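Local coordinates for 2,5-dihydroxypyridine 5,6-dioxygenase (Pseudomonas putida KT2440, PDB 7CUP), which catalyses the iron-dependent, dioxygen-consuming ring opening of 2,5-dihydroxypyridine between carbons 5 and 6 to give N-formylmaleamate in aerobic nicotinate degradation, at residues V57-P65 with Y75-G83. Residues are numbered along the deposited sequence; the frame is centred on the assembly and turned at random.
Sequences VELPAFNHP and YCGDTALTG
His64 lies between two aromatic rings: CD1 of Tyr75 sits over one imidazole face, 3.3 Å from CG of His64, and CD2 of Phe62 lies over the opposite face. The imidazole and phenol planes are inclined at 36°, an oblique pairing, while CB of His64 makes a CH-pi contact over the Tyr75 ring, 4.0 Å from its centroid. With CG turned anti to the carbonyl carbon (chi1 -61°), the imidazole presents its edge to the backbone of 75-83, where NE2 donates to the carbonyl O of Asp78 (2.9 Å). That bond is bent, 132° at the hydrogen, and NE2 stands tilted from the carbonyl plane. Segment 57-65 runs off strand 53-58, whose parallel sheet is continued by an antiparallel strand of a second subunit, and 75-83 lies in the loop leading to helix 85-92. Tyr75 places this end near the metal site, its side chain about 7 Å from that of the iron ligand His318 and about 12 Å from the iron. Replacing His64 by alanine is likely to leave the Asp78 carbonyl without its imidazole donor and a gap between the Phe62 and Tyr75 rings. Phe62 lays a face over the carbonyl O of Thr79, which begins a type I turn, and its CZ reaches CB of Asp78 at 3.6 Å. Nearer the strand, CD1 of Leu59 meets CB of Ala80 (3.8 Å) and CD2 of Leu81.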
ATOM      1  N   VAL A  57      -2.402 -18.462  -8.627  1.00 20.09           N
ATOM      2  CA  VAL A  57      -1.344 -18.499  -9.660  1.00 18.93           C
ATOM      3  C   VAL A  57      -1.247 -17.101 -10.249  1.00 19.30           C
ATOM      4  O   VAL A  57      -2.281 -16.595 -10.696  1.00 21.03           O
ATOM      5  CB  VAL A  57      -1.658 -19.542 -10.735  1.00 18.75           C
ATOM      6  CG1 VAL A  57      -0.573 -19.541 -11.788  1.00 19.47           C
ATOM      7  CG2 VAL A  57      -1.813 -20.911 -10.107  1.00 20.23           C
ATOM      8  N   GLU A  58      -0.065 -16.499 -10.163  1.00 19.27           N
ATOM      9  CA  GLU A  58       0.207 -15.180 -10.751  1.00 20.28           C
ATOM     10  C   GLU A  58       1.140 -15.389 -11.931  1.00 19.58           C
ATOM     11  O   GLU A  58       2.206 -15.971 -11.760  1.00 17.98           O
ATOM     12  CB  GLU A  58       0.791 -14.194  -9.742  1.00 21.26           C
ATOM     13  CG  GLU A  58       1.065 -12.873 -10.396  1.00 23.81           C
ATOM     14  CD  GLU A  58       1.186 -11.669  -9.487  1.00 29.79           C
ATOM     15  OE1 GLU A  58       1.483 -11.866  -8.265  1.00 28.18           O
ATOM     16  OE2 GLU A  58       0.996 -10.524 -10.033  1.00 31.38           O
ATOM     17  N   LEU A  59       0.727 -14.898 -13.080  1.00 20.34           N
ATOM     18  CA  LEU A  59       1.551 -14.855 -14.306  1.00 20.93           C
ATOM     19  C   LEU A  59       1.985 -13.411 -14.545  1.00 20.19           C
ATOM     20  O   LEU A  59       1.207 -12.481 -14.354  1.00 18.72           O
ATOM     21  CB  LEU A  59       0.704 -15.362 -15.474  1.00 22.66           C
ATOM     22  CG  LEU A  59       0.210 -16.804 -15.362  1.00 25.39           C
ATOM     23  CD1 LEU A  59      -0.496 -17.236 -16.618  1.00 24.49           C
ATOM     24  CD2 LEU A  59       1.364 -17.738 -15.076  1.00 29.77           C
ATOM     25  N   PRO A  60       3.213 -13.203 -15.044  1.00 18.54           N
ATOM     26  CA  PRO A  60       3.603 -11.929 -15.636  1.00 19.25           C
ATOM     27  C   PRO A  60       2.650 -11.563 -16.779  1.00 20.15           C
ATOM     28  O   PRO A  60       2.240 -12.461 -17.544  1.00 21.20           O
ATOM     29  CB  PRO A  60       5.002 -12.217 -16.231  1.00 20.59           C
ATOM     30  CG  PRO A  60       5.505 -13.449 -15.506  1.00 19.77           C
ATOM     31  CD  PRO A  60       4.252 -14.231 -15.178  1.00 20.54           C
ATOM     32  N   ALA A  61       2.286 -10.287 -16.852  1.00 19.91           N
ATOM     33  CA  ALA A  61       1.440  -9.720 -17.920  1.00 21.49           C
ATOM     34  C   ALA A  61       2.106  -9.977 -19.262  1.00 20.04           C
ATOM     35  O   ALA A  61       3.339  -9.737 -19.390  1.00 23.32           O
ATOM     36  CB  ALA A  61       1.236  -8.249 -17.707  1.00 21.47           C
ATOM     37  N   PHE A  62       1.319 -10.408 -20.230  1.00 22.27           N
ATOM     38  CA  PHE A  62       1.782 -10.585 -21.621  1.00 24.36           C
ATOM     39  C   PHE A  62       1.427  -9.322 -22.396  1.00 25.10           C
ATOM     40  O   PHE A  62       0.265  -8.930 -22.312  1.00 25.51           O
ATOM     41  CB  PHE A  62       1.159 -11.822 -22.262  1.00 24.53           C
ATOM     42  CG  PHE A  62       1.807 -12.158 -23.582  1.00 29.82           C
ATOM     43  CD1 PHE A  62       3.006 -12.863 -23.623  1.00 32.67           C
ATOM     44  CD2 PHE A  62       1.264 -11.717 -24.784  1.00 32.08           C
ATOM     45  CE1 PHE A  62       3.621 -13.146 -24.833  1.00 32.82           C
ATOM     46  CE2 PHE A  62       1.887 -11.991 -25.998  1.00 30.92           C
ATOM     47  CZ  PHE A  62       3.056 -12.713 -26.019  1.00 33.45           C
ATOM     48  N   ASN A  63       2.377  -8.716 -23.106  1.00 25.80           N
ATOM     49  CA  ASN A  63       2.056  -7.480 -23.844  1.00 27.22           C
ATOM     50  C   ASN A  63       2.033  -7.753 -25.347  1.00 29.12           C
ATOM     51  O   ASN A  63       2.905  -8.444 -25.858  1.00 28.27           O
ATOM     52  CB  ASN A  63       3.001  -6.335 -23.529  1.00 27.58           C
ATOM     53  CG  ASN A  63       2.434  -5.014 -24.005  1.00 28.70           C
ATOM     54  OD1 ASN A  63       1.309  -4.627 -23.618  1.00 25.30           O
ATOM     55  ND2 ASN A  63       3.192  -4.350 -24.872  1.00 24.12           N
ATOM     56  N   HIS A  64       1.040  -7.185 -26.016  1.00 28.60           N
ATOM     57  CA  HIS A  64       0.979  -7.042 -27.488  1.00 27.67           C
ATOM     58  C   HIS A  64       1.444  -5.632 -27.850  1.00 27.32           C
ATOM     59  O   HIS A  64       0.715  -4.660 -27.639  1.00 27.03           O
ATOM     60  CB  HIS A  64      -0.444  -7.393 -27.901  1.00 30.69           C
ATOM     61  CG  HIS A  64      -0.830  -8.791 -27.559  1.00 32.46           C
ATOM     62  ND1 HIS A  64      -1.646  -9.082 -26.476  1.00 35.50           N
ATOM     63  CD2 HIS A  64      -0.518  -9.970 -28.142  1.00 31.57           C
ATOM     64  CE1 HIS A  64      -1.859 -10.380 -26.431  1.00 33.50           C
ATOM     65  NE2 HIS A  64      -1.165 -10.947 -27.437  1.00 35.32           N
ATOM     66  N   PRO A  65       2.690  -5.454 -28.341  1.00 26.22           N
ATOM     67  CA  PRO A  65       3.227  -4.114 -28.584  1.00 25.60           C
ATOM     68  C   PRO A  65       2.353  -3.253 -29.512  1.00 23.40           C
ATOM     69  O   PRO A  65       2.311  -2.049 -29.301  1.00 23.28           O
ATOM     70  CB  PRO A  65       4.596  -4.324 -29.245  1.00 24.97           C
ATOM     71  CG  PRO A  65       4.818  -5.810 -29.340  1.00 26.65           C
ATOM     72  CD  PRO A  65       3.657  -6.510 -28.653  1.00 27.63           C
ATOM     73  N   TYR A  75      -7.207  -7.537 -28.970  1.00 31.89           N
ATOM     74  CA  TYR A  75      -6.022  -8.138 -29.627  1.00 32.39           C
ATOM     75  C   TYR A  75      -5.833  -9.613 -29.243  1.00 35.07           C
ATOM     76  O   TYR A  75      -5.243  -9.903 -28.171  1.00 34.30           O
ATOM     77  CB  TYR A  75      -4.761  -7.363 -29.279  1.00 34.76           C
ATOM     78  CG  TYR A  75      -3.645  -7.599 -30.263  1.00 34.98           C
ATOM     79  CD1 TYR A  75      -2.839  -8.729 -30.181  1.00 32.95           C
ATOM     80  CD2 TYR A  75      -3.413  -6.697 -31.282  1.00 31.92           C
ATOM     81  CE1 TYR A  75      -1.808  -8.944 -31.081  1.00 35.26           C
ATOM     82  CE2 TYR A  75      -2.385  -6.896 -32.187  1.00 36.65           C
ATOM     83  CZ  TYR A  75      -1.592  -8.028 -32.096  1.00 33.42           C
ATOM     84  OH  TYR A  75      -0.596  -8.200 -33.002  1.00 31.89           O
ATOM     85  N   CYS A  76      -6.242 -10.513 -30.145  1.00 33.15           N
ATOM     86  CA  CYS A  76      -6.211 -11.991 -29.964  1.00 38.22           C
ATOM     87  C   CYS A  76      -4.895 -12.524 -30.515  1.00 36.68           C
ATOM     88  O   CYS A  76      -4.775 -12.708 -31.719  1.00 41.04           O
ATOM     89  CB  CYS A  76      -7.397 -12.653 -30.658  1.00 40.48           C
ATOM     90  SG  CYS A  76      -8.971 -12.076 -29.993  1.00 44.72           S
ATOM     91  N   GLY A  77      -3.912 -12.689 -29.651  1.00 39.93           N
ATOM     92  CA  GLY A  77      -2.646 -13.319 -30.044  1.00 40.84           C
ATOM     93  C   GLY A  77      -2.218 -14.354 -29.038  1.00 34.48           C
ATOM     94  O   GLY A  77      -3.083 -15.039 -28.483  1.00 33.83           O
ATOM     95  N   ASP A  78      -0.908 -14.436 -28.829  1.00 34.30           N
ATOM     96  CA  ASP A  78      -0.297 -15.235 -27.753  1.00 33.26           C
ATOM     97  C   ASP A  78      -0.850 -14.689 -26.445  1.00 32.67           C
ATOM     98  O   ASP A  78      -1.486 -13.610 -26.439  1.00 29.96           O
ATOM     99  CB  ASP A  78       1.230 -15.203 -27.856  1.00 34.92           C
ATOM    100  CG  ASP A  78       1.746 -15.870 -29.120  1.00 35.59           C
ATOM    101  OD1 ASP A  78       0.950 -16.511 -29.814  1.00 34.33           O
ATOM    102  OD2 ASP A  78       2.935 -15.710 -29.416  1.00 40.80           O
ATOM    103  N   THR A  79      -0.706 -15.483 -25.404  1.00 31.91           N
ATOM    104  CA  THR A  79      -1.099 -15.150 -24.022  1.00 31.87           C
ATOM    105  C   THR A  79       0.062 -15.528 -23.106  1.00 29.16           C
ATOM    106  O   THR A  79       1.089 -16.050 -23.591  1.00 28.20           O
ATOM    107  CB  THR A  79      -2.402 -15.859 -23.596  1.00 34.72           C
ATOM    108  OG1 THR A  79      -2.156 -17.229 -23.247  1.00 34.66           O
ATOM    109  CG2 THR A  79      -3.486 -15.814 -24.648  1.00 31.69           C
ATOM    110  N   ALA A  80      -0.131 -15.341 -21.811  1.00 26.90           N
ATOM    111  CA  ALA A  80       0.898 -15.618 -20.801  1.00 25.53           C
ATOM    112  C   ALA A  80       1.100 -17.132 -20.745  1.00 23.73           C
ATOM    113  O   ALA A  80       2.151 -17.567 -20.288  1.00 25.64           O
ATOM    114  CB  ALA A  80       0.512 -15.000 -19.484  1.00 27.86           C
ATOM    115  N   LEU A  81       0.176 -17.915 -21.292  1.00 25.05           N
ATOM    116  CA  LEU A  81       0.335 -19.388 -21.329  1.00 25.16           C
ATOM    117  C   LEU A  81       1.180 -19.835 -22.509  1.00 26.08           C
ATOM    118  O   LEU A  81       1.647 -20.998 -22.469  1.00 28.05           O
ATOM    119  CB  LEU A  81      -1.037 -20.054 -21.376  1.00 27.73           C
ATOM    120  CG  LEU A  81      -1.772 -20.069 -20.043  1.00 28.38           C
ATOM    121  CD1 LEU A  81      -3.007 -20.926 -20.168  1.00 31.09           C
ATOM    122  CD2 LEU A  81      -0.880 -20.563 -18.907  1.00 29.21           C
ATOM    123  N   THR A  82       1.385 -19.001 -23.523  1.00 24.32           N
ATOM    124  CA  THR A  82       2.101 -19.466 -24.740  1.00 26.77           C
ATOM    125  C   THR A  82       3.512 -19.882 -24.318  1.00 27.35           C
ATOM    126  O   THR A  82       4.161 -19.055 -23.680  1.00 26.17           O
ATOM    127  CB  THR A  82       2.133 -18.421 -25.858  1.00 25.24           C
ATOM    128  OG1 THR A  82       0.767 -18.048 -26.071  1.00 24.77           O
ATOM    129  CG2 THR A  82       2.770 -18.958 -27.123  1.00 24.96           C
ATOM    130  N   GLY A  83       3.929 -21.107 -24.649  1.00 25.37           N
ATOM    131  CA  GLY A  83       5.274 -21.643 -24.348  1.00 26.30           C
ATOM    132  C   GLY A  83       5.503 -21.800 -22.852  1.00 26.28           C
ATOM    133  O   GLY A  83       6.675 -21.811 -22.429  1.00 28.40           O
TER